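Local coordinates for protein lipopolysaccharide core heptose(I) kinase RfaP (Pseudomonas aeruginosa, PDB 6DFL) that phosphorylates the first heptose of the lipopolysaccharide inner core with ATP and also acts as a protein-tyrosine kinase, at residues Glu6-Arg11 and Arg46-Lys51; Lys28-Leu33 and Thr38-Val43; Gly158-Asp163 and Lys200-Lys205. One frame throughout, in Å; residues are numbered along the deposited sequence.

Contact 1: residues Glu6-Arg11 and Arg46-Lys51; sequences EEPFKR and RGYFVK
Pro8 and Phe9 both reach across to one residue, Tyr48, and the walk along Arg46-Lys51 therefore turns on that ring. The strand begins at Tyr48, just after Gly47, and the tyrosine projects toward Glu6-Arg11. Its CG is anti to the carbonyl carbon (chi1 -53°), which carries the phenol out to the N-terminal residues. Phe9 comes edge-on over one face of the tyrosine: the centroids are 5.2 Å apart and the planes stand at 82°, a T-shaped pair. The closest atoms are Phe9 CE2 and Tyr48 CD2 at 3.8 Å, while Phe9 CZ lies 4.1 Å from Tyr48 CG. At the far end of the phenol, Pro8 comes in obliquely beside the oxygen. Its CD is 3.2 Å from Tyr48 OH and 3.7 Å from Tyr48 CZ, and Pro8 CG is 3.5 Å from Tyr48 OH. A cis peptide bond precedes Pro8, whose CG also lies 3.9 Å above the plane of the Phe9 ring, so that proline and phenylalanine form one apolar unit against the tyrosine. Val43 and Val96 add to this buried cluster.

Strand 48-53 belongs to the five-stranded antiparallel sheet of the N-terminal lobe of a protein-kinase-like fold, and the strand order places it between 109-115 and 37-41. Val50, two residues on from Tyr48, packs on Val113 of the former and on Leu39 and Thr41 of the latter. Lys51 forms a salt bridge with Glu78 of helix 76-87 and a hydrogen bond with Thr114, consistent with the strand-to-helix lysine-glutamate pair of protein kinases.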
loop_
_atom_site.group_PDB
_atom_site.type_symbol
_atom_site.label_atom_id
_atom_site.label_comp_id
_atom_site.label_asym_id
_atom_site.label_seq_id
_atom_site.Cartn_x
_atom_site.Cartn_y
_atom_site.Cartn_z
ATOM N N GLU A 6 -23.964 -13.038 9.463
ATOM C CA GLU A 6 -24.505 -12.507 8.222
ATOM C C GLU A 6 -24.672 -13.664 7.246
ATOM O O GLU A 6 -24.313 -14.810 7.538
ATOM C CB GLU A 6 -23.593 -11.423 7.638
ATOM C CG GLU A 6 -24.313 -10.147 7.285
ATOM C CD GLU A 6 -24.632 -9.314 8.512
ATOM O OE1 GLU A 6 -23.670 -8.789 9.126
ATOM O OE2 GLU A 6 -25.831 -9.195 8.868
ATOM N N GLU A 7 -25.204 -13.366 6.076
ATOM C CA GLU A 7 -25.434 -14.455 5.141
ATOM C C GLU A 7 -24.118 -14.921 4.517
ATOM O O GLU A 7 -23.214 -14.111 4.286
ATOM C CB GLU A 7 -26.415 -14.024 4.051
ATOM C CG GLU A 7 -27.858 -13.866 4.547
ATOM C CD GLU A 7 -28.411 -15.124 5.201
ATOM O OE1 GLU A 7 -28.212 -16.229 4.646
ATOM O OE2 GLU A 7 -29.048 -15.004 6.270
ATOM N N PRO A 8 -23.996 -16.228 4.201
ATOM C CA PRO A 8 -25.061 -17.238 4.269
ATOM C C PRO A 8 -25.197 -17.957 5.611
ATOM O O PRO A 8 -26.141 -18.726 5.793
ATOM C CB PRO A 8 -24.652 -18.231 3.179
ATOM C CG PRO A 8 -23.165 -18.184 3.198
ATOM C CD PRO A 8 -22.775 -16.768 3.575
ATOM N N PHE A 9 -24.287 -17.695 6.544
ATOM C CA PHE A 9 -24.231 -18.447 7.790
ATOM C C PHE A 9 -25.291 -18.044 8.808
ATOM O O PHE A 9 -25.420 -18.722 9.835
ATOM C CB PHE A 9 -22.842 -18.299 8.399
ATOM C CG PHE A 9 -21.746 -18.639 7.444
ATOM C CD1 PHE A 9 -21.297 -19.954 7.322
ATOM C CD2 PHE A 9 -21.184 -17.661 6.638
ATOM C CE1 PHE A 9 -20.296 -20.279 6.436
ATOM C CE2 PHE A 9 -20.180 -17.985 5.744
ATOM C CZ PHE A 9 -19.738 -19.296 5.643
ATOM N N LYS A 10 -26.045 -16.967 8.560
ATOM C CA LYS A 10 -27.123 -16.590 9.471
ATOM C C LYS A 10 -28.218 -17.650 9.482
ATOM O O LYS A 10 -28.615 -18.142 10.546
ATOM C CB LYS A 10 -27.695 -15.228 9.073
ATOM C CG LYS A 10 -28.348 -14.433 10.199
ATOM C CD LYS A 10 -28.730 -13.023 9.705
ATOM C CE LYS A 10 -28.833 -12.007 10.838
ATOM N NZ LYS A 10 -29.988 -12.268 11.737
ATOM N N ARG A 11 -28.718 -18.019 8.296
ATOM C CA ARG A 11 -29.653 -19.136 8.210
ATOM C C ARG A 11 -28.946 -20.458 8.487
ATOM O O ARG A 11 -29.412 -21.256 9.310
ATOM C CB ARG A 11 -30.343 -19.155 6.841
ATOM C CG ARG A 11 -29.413 -19.280 5.640
ATOM C CD ARG A 11 -30.167 -19.700 4.382
ATOM N NE ARG A 11 -29.333 -20.520 3.502
ATOM C CZ ARG A 11 -28.540 -20.031 2.554
ATOM N NH1 ARG A 11 -28.476 -18.717 2.362
ATOM N NH2 ARG A 11 -27.812 -20.855 1.801
ATOM N N ARG A 46 -19.093 -20.120 -3.215
ATOM C CA ARG A 46 -18.532 -18.779 -3.045
ATOM C C ARG A 46 -17.076 -18.837 -2.591
ATOM O O ARG A 46 -16.181 -18.320 -3.271
ATOM C CB ARG A 46 -19.367 -17.956 -2.053
ATOM C CG ARG A 46 -20.807 -17.651 -2.485
ATOM C CD ARG A 46 -20.877 -16.755 -3.717
ATOM N NE ARG A 46 -21.868 -17.252 -4.673
ATOM C CZ ARG A 46 -22.073 -16.736 -5.880
ATOM N NH1 ARG A 46 -21.357 -15.697 -6.289
ATOM N NH2 ARG A 46 -22.994 -17.258 -6.680
ATOM N N GLY A 47 -16.813 -19.460 -1.447
ATOM C CA GLY A 47 -15.462 -19.405 -0.923
ATOM C C GLY A 47 -15.286 -18.379 0.179
ATOM O O GLY A 47 -15.511 -17.182 -0.011
ATOM N N TYR A 48 -14.895 -18.856 1.352
ATOM C CA TYR A 48 -14.738 -18.040 2.541
ATOM C C TYR A 48 -13.570 -18.596 3.335
ATOM O O TYR A 48 -13.305 -19.800 3.313
ATOM C CB TYR A 48 -15.984 -18.058 3.433
ATOM C CG TYR A 48 -17.288 -17.712 2.756
ATOM C CD1 TYR A 48 -17.918 -18.612 1.906
ATOM C CD2 TYR A 48 -17.921 -16.502 3.013
ATOM C CE1 TYR A 48 -19.117 -18.304 1.297
ATOM C CE2 TYR A 48 -19.123 -16.183 2.405
ATOM C CZ TYR A 48 -19.719 -17.089 1.546
ATOM O OH TYR A 48 -20.922 -16.784 0.934
ATOM N N PHE A 49 -12.880 -17.719 4.049
ATOM C CA PHE A 49 -11.792 -18.136 4.919
ATOM C C PHE A 49 -12.291 -18.142 6.352
ATOM O O PHE A 49 -12.996 -17.221 6.772
ATOM C CB PHE A 49 -10.575 -17.231 4.752
ATOM C CG PHE A 49 -9.942 -17.330 3.388
ATOM C CD1 PHE A 49 -9.150 -18.433 3.059
ATOM C CD2 PHE A 49 -10.140 -16.333 2.431
ATOM C CE1 PHE A 49 -8.565 -18.543 1.810
ATOM C CE2 PHE A 49 -9.553 -16.431 1.171
ATOM C CZ PHE A 49 -8.760 -17.548 0.866
ATOM N N VAL A 50 -11.983 -19.215 7.073
ATOM C CA VAL A 50 -12.453 -19.434 8.434
ATOM C C VAL A 50 -11.245 -19.356 9.346
ATOM O O VAL A 50 -10.288 -20.122 9.173
ATOM C CB VAL A 50 -13.157 -20.790 8.582
ATOM C CG1 VAL A 50 -13.477 -21.054 10.044
ATOM C CG2 VAL A 50 -14.410 -20.835 7.727
ATOM N N LYS A 51 -11.278 -18.435 10.304
ATOM C CA LYS A 51 -10.196 -18.280 11.265
ATOM C C LYS A 51 -10.773 -18.523 12.651
ATOM O O LYS A 51 -11.684 -17.809 13.077
ATOM C CB LYS A 51 -9.550 -16.896 11.140
ATOM C CG LYS A 51 -8.706 -16.720 9.868
ATOM C CD LYS A 51 -8.754 -15.309 9.299
ATOM C CE LYS A 51 -9.739 -15.221 8.118
ATOM N NZ LYS A 51 -9.740 -13.903 7.358
#

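Contact 2: residues Lys28-Leu33 and Thr38-Val43; sequences KVYREL and TLRTEV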
loop_
_atom_site.group_PDB
_atom_site.type_symbol
_atom_site.label_atom_id
_atom_site.label_comp_id
_atom_site.label_asym_id
_atom_site.label_seq_id
_atom_site.Cartn_x
_atom_site.Cartn_y
_atom_site.Cartn_z
ATOM N N LYS A 28 -9.891 -26.919 2.536
ATOM C CA LYS A 28 -8.439 -26.902 2.652
ATOM C C LYS A 28 -8.030 -26.197 3.938
ATOM O O LYS A 28 -8.203 -24.979 4.061
ATOM C CB LYS A 28 -7.802 -26.225 1.436
ATOM C CG LYS A 28 -6.276 -26.234 1.455
ATOM C CD LYS A 28 -5.693 -26.148 0.048
ATOM C CE LYS A 28 -6.124 -24.872 -0.672
ATOM N NZ LYS A 28 -5.602 -24.810 -2.073
ATOM N N VAL A 29 -7.503 -26.961 4.901
ATOM C CA VAL A 29 -7.146 -26.460 6.226
ATOM C C VAL A 29 -5.697 -25.981 6.218
ATOM O O VAL A 29 -4.839 -26.573 5.553
ATOM C CB VAL A 29 -7.369 -27.556 7.285
ATOM C CG1 VAL A 29 -7.042 -27.039 8.685
ATOM C CG2 VAL A 29 -8.797 -28.077 7.215
ATOM N N TYR A 30 -5.415 -24.901 6.959
ATOM C CA TYR A 30 -4.074 -24.317 7.003
ATOM C C TYR A 30 -3.546 -24.177 8.428
ATOM O O TYR A 30 -3.720 -25.080 9.256
ATOM C CB TYR A 30 -4.033 -22.926 6.351
ATOM C CG TYR A 30 -4.685 -22.776 4.998
ATOM C CD1 TYR A 30 -3.951 -22.911 3.827
ATOM C CD2 TYR A 30 -6.028 -22.440 4.890
ATOM C CE1 TYR A 30 -4.544 -22.742 2.576
ATOM C CE2 TYR A 30 -6.630 -22.270 3.651
ATOM C CZ TYR A 30 -5.885 -22.422 2.495
ATOM O OH TYR A 30 -6.486 -22.246 1.260
ATOM N N ARG A 31 -2.963 -23.000 8.713
ATOM C CA ARG A 31 -2.063 -22.782 9.849
ATOM C C ARG A 31 -2.685 -23.186 11.182
ATOM O O ARG A 31 -3.820 -22.822 11.492
ATOM C CB ARG A 31 -1.661 -21.305 9.913
ATOM C CG ARG A 31 -1.585 -20.601 8.564
ATOM C CD ARG A 31 -2.405 -19.317 8.549
ATOM N NE ARG A 31 -1.839 -18.328 7.631
ATOM C CZ ARG A 31 -2.490 -17.258 7.164
ATOM N NH1 ARG A 31 -1.872 -16.419 6.333
ATOM N NH2 ARG A 31 -3.757 -17.018 7.511
ATOM N N GLU A 32 -1.911 -23.919 11.990
ATOM C CA GLU A 32 -2.384 -24.396 13.289
ATOM C C GLU A 32 -1.546 -23.834 14.438
ATOM O O GLU A 32 -1.076 -24.595 15.293
ATOM C CB GLU A 32 -2.375 -25.932 13.334
ATOM C CG GLU A 32 -3.506 -26.629 12.556
ATOM C CD GLU A 32 -4.632 -27.083 13.462
ATOM O OE1 GLU A 32 -4.479 -26.964 14.696
ATOM O OE2 GLU A 32 -5.669 -27.552 12.944
ATOM N N LEU A 33 -1.385 -22.504 14.480
ATOM C CA LEU A 33 -0.517 -21.811 15.441
ATOM C C LEU A 33 -1.151 -21.778 16.833
ATOM O O LEU A 33 -1.752 -20.783 17.257
ATOM C CB LEU A 33 -0.222 -20.392 14.968
ATOM C CG LEU A 33 0.739 -20.148 13.805
ATOM C CD1 LEU A 33 0.013 -19.422 12.687
ATOM C CD2 LEU A 33 1.955 -19.346 14.275
ATOM N N THR A 38 -6.917 -21.852 10.352
ATOM C CA THR A 38 -7.441 -21.201 9.161
ATOM C C THR A 38 -7.833 -22.272 8.157
ATOM O O THR A 38 -7.102 -23.245 7.979
ATOM C CB THR A 38 -6.417 -20.264 8.523
ATOM O OG1 THR A 38 -5.700 -19.565 9.549
ATOM C CG2 THR A 38 -7.120 -19.262 7.610
ATOM N N LEU A 39 -8.976 -22.098 7.498
ATOM C CA LEU A 39 -9.367 -23.036 6.459
ATOM C C LEU A 39 -10.224 -22.308 5.445
ATOM O O LEU A 39 -10.979 -21.408 5.799
ATOM C CB LEU A 39 -10.133 -24.246 7.022
ATOM C CG LEU A 39 -11.523 -24.001 7.615
ATOM C CD1 LEU A 39 -12.619 -24.589 6.744
ATOM C CD2 LEU A 39 -11.615 -24.555 9.019
ATOM N N ARG A 40 -10.099 -22.706 4.180
ATOM C CA ARG A 40 -10.987 -22.240 3.122
ATOM C C ARG A 40 -12.189 -23.164 3.010
ATOM O O ARG A 40 -12.057 -24.390 3.105
ATOM C CB ARG A 40 -10.260 -22.183 1.778
ATOM C CG ARG A 40 -11.139 -21.738 0.631
ATOM C CD ARG A 40 -10.308 -21.589 -0.629
ATOM N NE ARG A 40 -11.021 -20.899 -1.696
ATOM C CZ ARG A 40 -11.925 -21.470 -2.485
ATOM N NH1 ARG A 40 -12.237 -22.745 -2.324
ATOM N NH2 ARG A 40 -12.522 -20.761 -3.436
ATOM N N THR A 41 -13.365 -22.577 2.818
ATOM C CA THR A 41 -14.584 -23.356 2.694
ATOM C C THR A 41 -15.471 -22.694 1.652
ATOM O O THR A 41 -15.298 -21.523 1.321
ATOM C CB THR A 41 -15.315 -23.496 4.044
ATOM O OG1 THR A 41 -16.393 -24.435 3.928
ATOM C CG2 THR A 41 -15.857 -22.154 4.503
ATOM N N GLU A 42 -16.408 -23.466 1.109
ATOM C CA GLU A 42 -17.314 -22.959 0.091
ATOM C C GLU A 42 -18.751 -23.163 0.535
ATOM O O GLU A 42 -19.093 -24.196 1.113
ATOM C CB GLU A 42 -17.085 -23.638 -1.257
ATOM C CG GLU A 42 -15.697 -23.409 -1.832
ATOM C CD GLU A 42 -15.580 -23.879 -3.269
ATOM O OE1 GLU A 42 -16.534 -24.528 -3.754
ATOM O OE2 GLU A 42 -14.543 -23.596 -3.916
ATOM N N VAL A 43 -19.584 -22.160 0.279
ATOM C CA VAL A 43 -21.024 -22.247 0.476
ATOM C C VAL A 43 -21.650 -21.780 -0.827
ATOM O O VAL A 43 -21.513 -20.606 -1.194
ATOM C CB VAL A 43 -21.515 -21.400 1.657
ATOM C CG1 VAL A 43 -23.007 -21.592 1.855
ATOM C CG2 VAL A 43 -20.757 -21.751 2.927
#
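The chain doubles back here in a hairpin-like, irregular pairing at the edge of the N-lobe sheet: Lys28-Arg31 is an extended stretch running antiparallel to strand 37-41, end-to-end directions 162° apart. A single bridge joins them, the non-hydrogen-bonded pair Val29 and Leu39, with CA atoms 4.1 Å apart. On one flank Arg40 N donates to Lys28 O at 3.0 Å; on the other Tyr30 N donates to Thr38 O at 2.6 Å, nearly in line with the carbonyl. A weak bond from Thr38 N to Arg31 O (3.4 Å) follows. Tyr30, an autophosphorylation site unmodified here, lies alongside Arg40 and turns its ring edge to the opposite backbone, CD2 3.4 Å from Thr38 O and OH 3.8 Å from Arg40 CB. Arg40 CG, anti to the backbone N (chi1 179°), starts a chain that runs extended to NE, and NH1 gives a straight in-plane bond to the anti lone pair of Glu42 OE2 (2.9 Å); NH2 pairs with Glu116. Arg31 lays CD 3.5 Å from Thr38 OG1. The position is consistent with the first two strands of the protein-kinase fold, whose connecting turn in relatives is the glycine-rich nucleotide-binding loop.

Contact 3: residues Gly158-Asp163 and Lys200-Lys205; sequences GVNHRD and KRWRNK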
loop_
_atom_site.group_PDB
_atom_site.type_symbol
_atom_site.label_atom_id
_atom_site.label_comp_id
_atom_site.label_asym_id
_atom_site.label_seq_id
_atom_site.Cartn_x
_atom_site.Cartn_y
_atom_site.Cartn_z
ATOM N N GLY A 158 -7.511 5.204 12.343
ATOM C CA GLY A 158 -7.227 4.564 13.616
ATOM C C GLY A 158 -6.776 3.111 13.553
ATOM O O GLY A 158 -6.678 2.461 14.609
ATOM N N VAL A 159 -6.469 2.596 12.365
ATOM C CA VAL A 159 -6.061 1.208 12.182
ATOM C C VAL A 159 -4.608 1.182 11.746
ATOM O O VAL A 159 -4.255 1.798 10.734
ATOM C CB VAL A 159 -6.933 0.499 11.140
ATOM C CG1 VAL A 159 -6.315 -0.846 10.790
ATOM C CG2 VAL A 159 -8.320 0.316 11.665
ATOM N N ASN A 160 -3.770 0.467 12.489
ATOM C CA ASN A 160 -2.448 0.107 12.004
ATOM C C ASN A 160 -2.414 -1.392 11.687
ATOM O O ASN A 160 -2.965 -2.222 12.421
ATOM C CB ASN A 160 -1.338 0.493 12.995
ATOM C CG ASN A 160 -1.438 -0.240 14.307
ATOM O OD1 ASN A 160 -2.315 0.060 15.107
ATOM N ND2 ASN A 160 -0.523 -1.207 14.550
ATOM N N HIS A 161 -1.777 -1.727 10.572
ATOM C CA HIS A 161 -1.920 -3.063 10.023
ATOM C C HIS A 161 -1.190 -4.093 10.862
ATOM O O HIS A 161 -1.799 -5.064 11.305
ATOM C CB HIS A 161 -1.406 -3.109 8.597
ATOM C CG HIS A 161 -1.888 -4.294 7.849
ATOM N ND1 HIS A 161 -2.617 -4.195 6.686
ATOM C CD2 HIS A 161 -1.787 -5.614 8.126
ATOM C CE1 HIS A 161 -2.918 -5.410 6.262
ATOM N NE2 HIS A 161 -2.435 -6.288 7.121
ATOM N N ARG A 162 0.110 -3.882 11.070
ATOM C CA ARG A 162 1.051 -4.733 11.799
ATOM C C ARG A 162 1.663 -5.784 10.888
ATOM O O ARG A 162 2.751 -6.282 11.165
ATOM C CB ARG A 162 0.423 -5.394 13.011
ATOM C CG ARG A 162 0.266 -4.455 14.149
ATOM C CD ARG A 162 0.246 -5.189 15.436
ATOM N NE ARG A 162 1.606 -5.478 15.893
ATOM C CZ ARG A 162 1.887 -6.048 17.060
ATOM N NH1 ARG A 162 0.897 -6.389 17.873
ATOM N NH2 ARG A 162 3.147 -6.242 17.416
ATOM N N ASP A 163 1.006 -6.084 9.777
ATOM C CA ASP A 163 1.577 -6.860 8.689
ATOM C C ASP A 163 1.369 -6.150 7.361
ATOM O O ASP A 163 0.797 -6.692 6.407
ATOM C CB ASP A 163 0.953 -8.245 8.701
ATOM C CG ASP A 163 1.333 -9.010 9.938
ATOM O OD1 ASP A 163 2.544 -9.235 10.125
ATOM O OD2 ASP A 163 0.443 -9.336 10.734
ATOM N N LYS A 200 1.953 7.255 16.586
ATOM C CA LYS A 200 2.940 7.451 15.529
ATOM C C LYS A 200 3.920 6.278 15.448
ATOM O O LYS A 200 4.360 5.911 14.355
ATOM C CB LYS A 200 3.675 8.781 15.732
ATOM C CG LYS A 200 4.451 9.261 14.516
ATOM C CD LYS A 200 4.283 10.766 14.312
ATOM C CE LYS A 200 4.981 11.224 13.033
ATOM N NZ LYS A 200 4.587 12.614 12.625
ATOM N N ARG A 201 4.272 5.672 16.587
ATOM C CA ARG A 201 5.154 4.507 16.547
ATOM C C ARG A 201 4.533 3.384 15.729
ATOM O O ARG A 201 5.226 2.669 14.993
ATOM C CB ARG A 201 5.461 4.005 17.963
ATOM C CG ARG A 201 6.066 2.581 18.002
ATOM C CD ARG A 201 6.273 2.051 19.423
ATOM N NE ARG A 201 7.418 2.691 20.067
ATOM C CZ ARG A 201 7.812 2.454 21.315
ATOM N NH1 ARG A 201 7.157 1.584 22.069
ATOM N NH2 ARG A 201 8.865 3.091 21.810
ATOM N N TRP A 202 3.221 3.215 15.844
ATOM C CA TRP A 202 2.577 2.143 15.110
ATOM C C TRP A 202 2.443 2.498 13.635
ATOM O O TRP A 202 2.687 1.640 12.772
ATOM C CB TRP A 202 1.228 1.813 15.751
ATOM C CG TRP A 202 1.394 1.090 17.039
ATOM C CD1 TRP A 202 1.108 1.558 18.287
ATOM C CD2 TRP A 202 1.898 -0.253 17.215
ATOM N NE1 TRP A 202 1.404 0.593 19.232
ATOM C CE2 TRP A 202 1.881 -0.527 18.598
ATOM C CE3 TRP A 202 2.345 -1.247 16.335
ATOM C CZ2 TRP A 202 2.301 -1.768 19.126
ATOM C CZ3 TRP A 202 2.771 -2.479 16.860
ATOM C CH2 TRP A 202 2.748 -2.722 18.240
ATOM N N ARG A 203 2.071 3.752 13.333
ATOM C CA ARG A 203 2.137 4.256 11.961
ATOM C C ARG A 203 3.475 3.909 11.318
ATOM O O ARG A 203 3.535 3.407 10.188
ATOM C CB ARG A 203 1.923 5.782 11.933
ATOM C CG ARG A 203 0.463 6.275 12.149
ATOM C CD ARG A 203 0.332 7.826 12.155
ATOM N NE ARG A 203 -0.999 8.270 12.592
ATOM C CZ ARG A 203 -1.902 8.872 11.811
ATOM N NH1 ARG A 203 -3.086 9.239 12.307
ATOM N NH2 ARG A 203 -1.616 9.143 10.539
ATOM N N ASN A 204 4.566 4.163 12.034
ATOM C CA ASN A 204 5.875 4.052 11.413
ATOM C C ASN A 204 6.257 2.593 11.189
ATOM O O ASN A 204 6.857 2.264 10.161
ATOM C CB ASN A 204 6.917 4.777 12.257
ATOM C CG ASN A 204 6.644 6.275 12.366
ATOM O OD1 ASN A 204 5.938 6.879 11.538
ATOM N ND2 ASN A 204 7.201 6.880 13.399
ATOM N N LYS A 205 5.894 1.703 12.125
ATOM C CA LYS A 205 6.134 0.277 11.934
ATOM C C LYS A 205 5.510 -0.207 10.626
ATOM O O LYS A 205 6.188 -0.836 9.808
ATOM C CB LYS A 205 5.606 -0.524 13.132
ATOM C CG LYS A 205 6.461 -0.418 14.419
ATOM C CD LYS A 205 6.319 -1.672 15.302
ATOM C CE LYS A 205 7.185 -1.627 16.564
ATOM N NZ LYS A 205 6.569 -0.826 17.669
#
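ND2 of Asn160 has a weak hydrogen bond to Gln193 OE1 and also lies against Trp202, 3.4 Å from CE3 and 3.7 Å from CB. The amide is inclined to the indole by 33°, too oblique an approach to be a flat stack. Asn160 CG sits between its backbone N and carbonyl carbon (chi1 64°), which swings the amide toward the start of helix 200-212. Arg162 meets the CZ3 and CH2 atoms of the six-membered ring. Its chain bends at chi3, and Trp202 CH2 stands 3.5 Å above the middle of the guanidinium plane, with Arg162 NE 3.4 Å from Trp202 CZ3. The two planes are 68° apart, so Trp202 CH2 sits over the guanidinium face while the guanidinium approaches the indole obliquely. Arg195 supplies the cation-pi partner of the ring, and Lys205 NZ lies 4.2 Å above one of its faces, offset toward the rim.

His161, Arg162 and Asp163 form the His-Arg-Asp sequence of a kinase catalytic loop; Asp163 is the active-site residue by similarity. Asp206, on the same helix as Trp202, accepts from the backbone N atoms of both His161 and Arg162, as the corresponding helix aspartate does in protein kinases, and His161 NE2 bonds to Asp188 O. No hydrogen bond joins Gly158-Asp163 to Lys200-Lys205; the polar hold on the loop backbone comes from Asp206, just beyond Lys205, while Arg162 and the indole meet by van der Waals contact, perhaps with a weak electrostatic share.

How the contacts relate
Contacts 1 and 2 share the N-lobe sheet, with centres 13 Å apart: Tyr48 N lies 2.7 Å from Thr41 O and Val50 N 2.7 Å from Leu39 O, probable hydrogen bonds between strands 48-53 and 37-41. A second join is apolar, with Pro8 CG 3.7 Å from Val43 CG1. Contact 3 belongs to the catalytic loop across the cleft, on the opposite side of the chain's centre. Its nearest atoms are about 11 Å from contact 1 and about 9 Å from contact 2, whose Arg31 side chain is about 9 Å from that of Asp163. Helix 200-212 continues from contact 3 to Tyr211, which lines the pocket of the bound acyl-phosphopantetheine.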